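Local coordinates for translation initiation factor eif-2b-like protein (Chaetomium thermophilum, PDB 4ZEO), which probably acts in translation initiation as the delta subunit of eIF2B, the guanine nucleotide exchange factor of eIF2, at residues A[157-162]-A[214-219]; A[377-382]-A[431-436]. One frame throughout, in Å; residues are numbered along the deposited sequence.

Interaction 1: A[157-162]-A[214-219]; sequences PAVLAV and EYLTEC
Val-159 CG1 occupies the apolar centre, where it meets both Leu-216 CG (4.0 Å) and Tyr-215 CD2 (3.9 Å). Its side chain meets that of Leu-216 nearly at right angles, whereas the tyrosine runs past it in the opposite direction. One turn on, Val-162 CG1 adds a looser contact with Leu-216 CD2 at 4.4 Å. With chi1 at 171°, the tyrosine ring leaves its helix on the side away from its own backbone N and spans the gap between axes 9.8 Å apart. Its edge, at CE2, reaches Val-159 O (3.7 Å), while Leu-160 CD1 comes obliquely to CZ at 3.5 Å. At the polar end, Tyr-215 OH donates a weak hydrogen bond to Leu-160 O over 3.3 Å. A shorter alanine here would probably open a gap beside Leu-160 CD1 and Val-159 CG1, besides losing the weak bond. The segment axes are nearly parallel, 13° apart, as in side-by-side helices of a bundle. Helix 174-191 closes the inner side, with Val-159 on Ala-184 and Val-188 and Val-162 on Ala-180; Val-155, just before helix 157-168, touches both Leu-160 and Tyr-215.

Interaction 2: A[377-382]-A[431-436]; sequences VAMAAT and ERYITG
Tyr-433 and Met-379 both carry CG opposite their own carbonyl carbon (chi1 -73° for the methionine), and these rotations lay the methionine chain over the tyrosine ring. Met-379 CG sits almost exactly above the ring centre, 3.3 Å from the centroid and 5° off the normal, which identifies a CH-pi contact over the face. Beyond it the chain bends at chi3, and SD lies 4.3 Å from the same centroid but 29° off the normal, an oblique Met-aromatic contact. The opposite face receives Arg-432 CG, displaced toward the rim, so the ring is held between two aliphatic chains. Arg-432 also turns the edge of its guanidinium to the ring, where NH2 gives a weak hydrogen bond to Tyr-433 OH.

The helix bearing Met-379, 374-384, comes between strands 354-358 and 387-391 along the chain, neighbours in the parallel sheet, and therefore belongs to a beta-alpha-beta crossover of the Rossmann-like fold. The short 3-10 turn 431-433 packs against it just before edge strand 436-438 begins. At the root of the tyrosine side chain, Ala-378 CB meets Tyr-433 CB at 4.0 Å, and Ala-378 also rests on Val-388 and Leu-357 of the sheet.

Thr-382 CB lies at the ring edge, in its plane, and CG2 approaches Arg-432 O at 3.7 Å. The threonine hydroxyl turns back to its own helix: OG1 donates to Ala-378 O over 2.9 Å, tilted from the carbonyl plane, while Thr-382 N reaches that oxygen from the other face. Ala-378 O is thus gripped by two donors. A water donates to Thr-382 OG1 and is hydrogen-bonded to Thr-435 OG1, 3.2 Å away, bridging helix and loop; Thr-435 OG1 is bonded in turn to Val-388 N of the neighbouring strand.

In the fold
Interaction 1 comes first along the chain and closes before interaction 2 opens. Their centres are 36 Å apart, on opposite sides of the chain's centre, and their nearest atoms are about 26 Å apart, so neither touches the other. They share no helix or strand. Segments 157-162 and 214-219 belong to the helical N-terminal region, which runs through helix 246-277; segments 377-382 and 431-436 belong to the alpha/beta region built on the parallel sheet whose first strand in the sequence is 285-289. One contact therefore joins helices to each other, whereas the other packs a crossover helix against the loop entering edge strand 436-438: separate packing sites within one regulatory subunit.

Interaction 1: A[157-162]-A[214-219]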
loop_
_atom_site.group_PDB
_atom_site.type_symbol
_atom_site.label_atom_id
_atom_site.label_comp_id
_atom_site.label_asym_id
_atom_site.label_seq_id
_atom_site.Cartn_x
_atom_site.Cartn_y
_atom_site.Cartn_z
ATOM N N PRO A 157 8.156 -19.559 -12.597
ATOM C CA PRO A 157 7.229 -18.904 -13.530
ATOM C C PRO A 157 6.201 -17.968 -12.868
ATOM O O PRO A 157 5.849 -16.952 -13.465
ATOM C CB PRO A 157 6.541 -20.094 -14.231
ATOM C CG PRO A 157 6.775 -21.265 -13.333
ATOM C CD PRO A 157 8.145 -21.023 -12.774
ATOM N N ALA A 158 5.742 -18.284 -11.662
ATOM C CA ALA A 158 4.801 -17.409 -10.977
ATOM C C ALA A 158 5.435 -16.044 -10.715
ATOM O O ALA A 158 4.787 -15.008 -10.876
ATOM C CB ALA A 158 4.330 -18.045 -9.683
ATOM N N VAL A 159 6.699 -16.054 -10.311
ATOM C CA VAL A 159 7.445 -14.826 -10.045
ATOM C C VAL A 159 7.703 -14.035 -11.335
ATOM O O VAL A 159 7.591 -12.816 -11.371
ATOM C CB VAL A 159 8.796 -15.154 -9.301
ATOM C CG1 VAL A 159 9.746 -13.927 -9.253
ATOM C CG2 VAL A 159 8.497 -15.715 -7.890
ATOM N N LEU A 160 7.994 -14.753 -12.404
ATOM C CA LEU A 160 8.245 -14.158 -13.698
ATOM C C LEU A 160 7.030 -13.331 -14.182
ATOM O O LEU A 160 7.170 -12.185 -14.617
ATOM C CB LEU A 160 8.541 -15.271 -14.686
ATOM C CG LEU A 160 9.187 -14.873 -15.995
ATOM C CD1 LEU A 160 10.648 -14.538 -15.711
ATOM C CD2 LEU A 160 9.033 -15.975 -17.039
ATOM N N ALA A 161 5.840 -13.914 -14.055
ATOM C CA ALA A 161 4.600 -13.259 -14.444
ATOM C C ALA A 161 4.341 -12.024 -13.585
ATOM O O ALA A 161 3.972 -10.976 -14.108
ATOM C CB ALA A 161 3.435 -14.222 -14.354
ATOM N N VAL A 162 4.531 -12.138 -12.274
ATOM C CA VAL A 162 4.312 -10.987 -11.397
ATOM C C VAL A 162 5.273 -9.831 -11.693
ATOM O O VAL A 162 4.853 -8.678 -11.740
ATOM C CB VAL A 162 4.418 -11.386 -9.910
ATOM C CG1 VAL A 162 4.594 -10.168 -9.019
ATOM C CG2 VAL A 162 3.203 -12.192 -9.503
ATOM N N GLU A 214 15.913 -10.896 -6.785
ATOM C CA GLU A 214 16.787 -10.190 -7.699
ATOM C C GLU A 214 16.066 -9.916 -9.002
ATOM O O GLU A 214 16.214 -8.844 -9.589
ATOM C CB GLU A 214 18.064 -10.999 -7.985
ATOM C CG GLU A 214 19.137 -10.880 -6.909
ATOM C CD GLU A 214 20.349 -11.780 -7.154
ATOM O OE1 GLU A 214 20.867 -12.367 -6.179
ATOM O OE2 GLU A 214 20.799 -11.876 -8.320
ATOM N N TYR A 215 15.282 -10.887 -9.450
ATOM C CA TYR A 215 14.532 -10.695 -10.658
ATOM C C TYR A 215 13.490 -9.585 -10.508
ATOM O O TYR A 215 13.339 -8.735 -11.399
ATOM C CB TYR A 215 13.866 -11.994 -11.080
ATOM C CG TYR A 215 12.904 -11.786 -12.201
ATOM C CD1 TYR A 215 13.360 -11.602 -13.497
ATOM C CD2 TYR A 215 11.538 -11.723 -11.968
ATOM C CE1 TYR A 215 12.482 -11.397 -14.538
ATOM C CE2 TYR A 215 10.651 -11.510 -13.005
ATOM C CZ TYR A 215 11.128 -11.346 -14.284
ATOM O OH TYR A 215 10.247 -11.132 -15.315
ATOM N N LEU A 216 12.757 -9.610 -9.399
ATOM C CA LEU A 216 11.725 -8.614 -9.152
ATOM C C LEU A 216 12.301 -7.198 -9.044
ATOM O O LEU A 216 11.678 -6.215 -9.497
ATOM C CB LEU A 216 10.937 -8.960 -7.884
ATOM C CG LEU A 216 10.011 -10.164 -8.040
ATOM C CD1 LEU A 216 9.406 -10.576 -6.704
ATOM C CD2 LEU A 216 8.939 -9.865 -9.084
ATOM N N THR A 217 13.479 -7.105 -8.432
ATOM C CA THR A 217 14.189 -5.842 -8.278
ATOM C C THR A 217 14.605 -5.286 -9.622
ATOM O O THR A 217 14.649 -4.080 -9.818
ATOM C CB THR A 217 15.439 -6.000 -7.391
ATOM O OG1 THR A 217 15.044 -6.477 -6.102
ATOM C CG2 THR A 217 16.149 -4.679 -7.218
ATOM N N GLU A 218 14.952 -6.180 -10.530
ATOM C CA GLU A 218 15.319 -5.806 -11.885
ATOM C C GLU A 218 14.122 -5.230 -12.643
ATOM O O GLU A 218 14.281 -4.262 -13.378
ATOM C CB GLU A 218 15.908 -7.013 -12.623
ATOM C CG GLU A 218 17.392 -7.255 -12.311
ATOM C CD GLU A 218 17.848 -8.715 -12.456
ATOM O OE1 GLU A 218 17.158 -9.551 -13.088
ATOM O OE2 GLU A 218 18.943 -9.016 -11.940
ATOM N N CYS A 219 12.940 -5.830 -12.454
ATOM C CA CYS A 219 11.688 -5.366 -13.069
ATOM C C CYS A 219 11.294 -3.986 -12.593
ATOM O O CYS A 219 10.840 -3.159 -13.375
ATOM C CB CYS A 219 10.533 -6.327 -12.786
ATOM S SG CYS A 219 10.732 -7.945 -13.508
#

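Interaction 2: A[377-382]-A[431-436]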
loop_
_atom_site.group_PDB
_atom_site.type_symbol
_atom_site.label_atom_id
_atom_site.label_comp_id
_atom_site.label_asym_id
_atom_site.label_seq_id
_atom_site.Cartn_x
_atom_site.Cartn_y
_atom_site.Cartn_z
ATOM N N VAL A 377 -1.247 19.576 -1.853
ATOM C CA VAL A 377 -2.538 19.478 -1.179
ATOM C C VAL A 377 -2.385 19.527 0.351
ATOM O O VAL A 377 -3.058 20.321 1.015
ATOM C CB VAL A 377 -3.268 18.173 -1.569
ATOM C CG1 VAL A 377 -4.620 18.069 -0.865
ATOM C CG2 VAL A 377 -3.461 18.121 -3.064
ATOM N N ALA A 378 -1.476 18.711 0.892
ATOM C CA ALA A 378 -1.198 18.682 2.332
ATOM C C ALA A 378 -0.637 20.023 2.847
ATOM O O ALA A 378 -0.978 20.470 3.938
ATOM C CB ALA A 378 -0.236 17.548 2.672
ATOM N N MET A 379 0.254 20.640 2.085
ATOM C CA MET A 379 0.786 21.942 2.477
ATOM C C MET A 379 -0.296 23.027 2.512
ATOM O O MET A 379 -0.349 23.836 3.445
ATOM C CB MET A 379 1.907 22.369 1.532
ATOM C CG MET A 379 3.217 21.594 1.733
ATOM S SD MET A 379 4.609 22.203 0.747
ATOM C CE MET A 379 4.102 21.681 -0.883
ATOM N N ALA A 380 -1.154 23.038 1.494
ATOM C CA ALA A 380 -2.236 24.021 1.407
ATOM C C ALA A 380 -3.224 23.869 2.560
ATOM O O ALA A 380 -3.681 24.846 3.137
ATOM C CB ALA A 380 -2.956 23.900 0.061
ATOM N N ALA A 381 -3.549 22.626 2.883
ATOM C CA ALA A 381 -4.464 22.319 3.964
ATOM C C ALA A 381 -3.872 22.688 5.339
ATOM O O ALA A 381 -4.552 23.312 6.172
ATOM C CB ALA A 381 -4.835 20.860 3.901
ATOM N N THR A 382 -2.593 22.375 5.541
ATOM C CA THR A 382 -1.931 22.672 6.799
ATOM C C THR A 382 -1.952 24.179 7.036
ATOM O O THR A 382 -2.155 24.624 8.179
ATOM C CB THR A 382 -0.459 22.141 6.843
ATOM O OG1 THR A 382 -0.462 20.722 6.731
ATOM C CG2 THR A 382 0.257 22.509 8.159
ATOM N N GLU A 431 6.316 15.440 7.421
ATOM C CA GLU A 431 5.381 15.134 8.517
ATOM C C GLU A 431 4.709 16.392 9.111
ATOM O O GLU A 431 3.634 16.329 9.693
ATOM C CB GLU A 431 6.081 14.339 9.611
ATOM C CG GLU A 431 6.703 15.175 10.715
ATOM C CD GLU A 431 7.137 14.316 11.880
ATOM O OE1 GLU A 431 7.936 14.797 12.719
ATOM O OE2 GLU A 431 6.661 13.156 11.958
ATOM N N ARG A 432 5.371 17.522 8.952
ATOM C CA ARG A 432 4.898 18.822 9.392
ATOM C C ARG A 432 3.529 19.142 8.734
ATOM O O ARG A 432 2.739 19.953 9.245
ATOM C CB ARG A 432 6.001 19.849 9.063
ATOM C CG ARG A 432 5.620 21.277 8.949
ATOM C CD ARG A 432 6.635 22.076 8.076
ATOM N NE ARG A 432 8.034 21.722 8.324
ATOM C CZ ARG A 432 8.912 21.426 7.365
ATOM N NH1 ARG A 432 10.160 21.110 7.679
ATOM N NH2 ARG A 432 8.548 21.450 6.086
ATOM N N TYR A 433 3.269 18.533 7.579
ATOM C CA TYR A 433 2.018 18.777 6.870
ATOM C C TYR A 433 1.035 17.648 7.058
ATOM O O TYR A 433 0.020 17.575 6.343
ATOM C CB TYR A 433 2.257 19.013 5.372
ATOM C CG TYR A 433 3.302 20.070 5.112
ATOM C CD1 TYR A 433 3.070 21.415 5.444
ATOM C CD2 TYR A 433 4.509 19.741 4.506
ATOM C CE1 TYR A 433 4.020 22.374 5.205
ATOM C CE2 TYR A 433 5.467 20.708 4.258
ATOM C CZ TYR A 433 5.214 22.015 4.607
ATOM O OH TYR A 433 6.165 22.959 4.372
ATOM N N ILE A 434 1.354 16.735 7.975
ATOM C CA ILE A 434 0.456 15.632 8.284
ATOM C C ILE A 434 -0.031 15.715 9.728
ATOM O O ILE A 434 0.765 15.718 10.658
ATOM C CB ILE A 434 1.136 14.274 8.025
ATOM C CG1 ILE A 434 1.641 14.210 6.581
ATOM C CG2 ILE A 434 0.183 13.112 8.326
ATOM C CD1 ILE A 434 2.697 13.138 6.336
ATOM N N THR A 435 -1.346 15.817 9.903
ATOM C CA THR A 435 -1.963 15.867 11.224
ATOM C C THR A 435 -1.831 14.523 11.932
ATOM O O THR A 435 -1.458 14.446 13.093
ATOM C CB THR A 435 -3.454 16.248 11.138
ATOM O OG1 THR A 435 -3.591 17.505 10.462
ATOM C CG2 THR A 435 -4.083 16.358 12.535
ATOM N N GLY A 436 -2.163 13.453 11.227
ATOM C CA GLY A 436 -2.055 12.139 11.807
ATOM C C GLY A 436 -2.152 11.057 10.767
ATOM O O GLY A 436 -2.648 11.289 9.662
HETATM O O HOH W 1 -1.298 19.493 9.525
#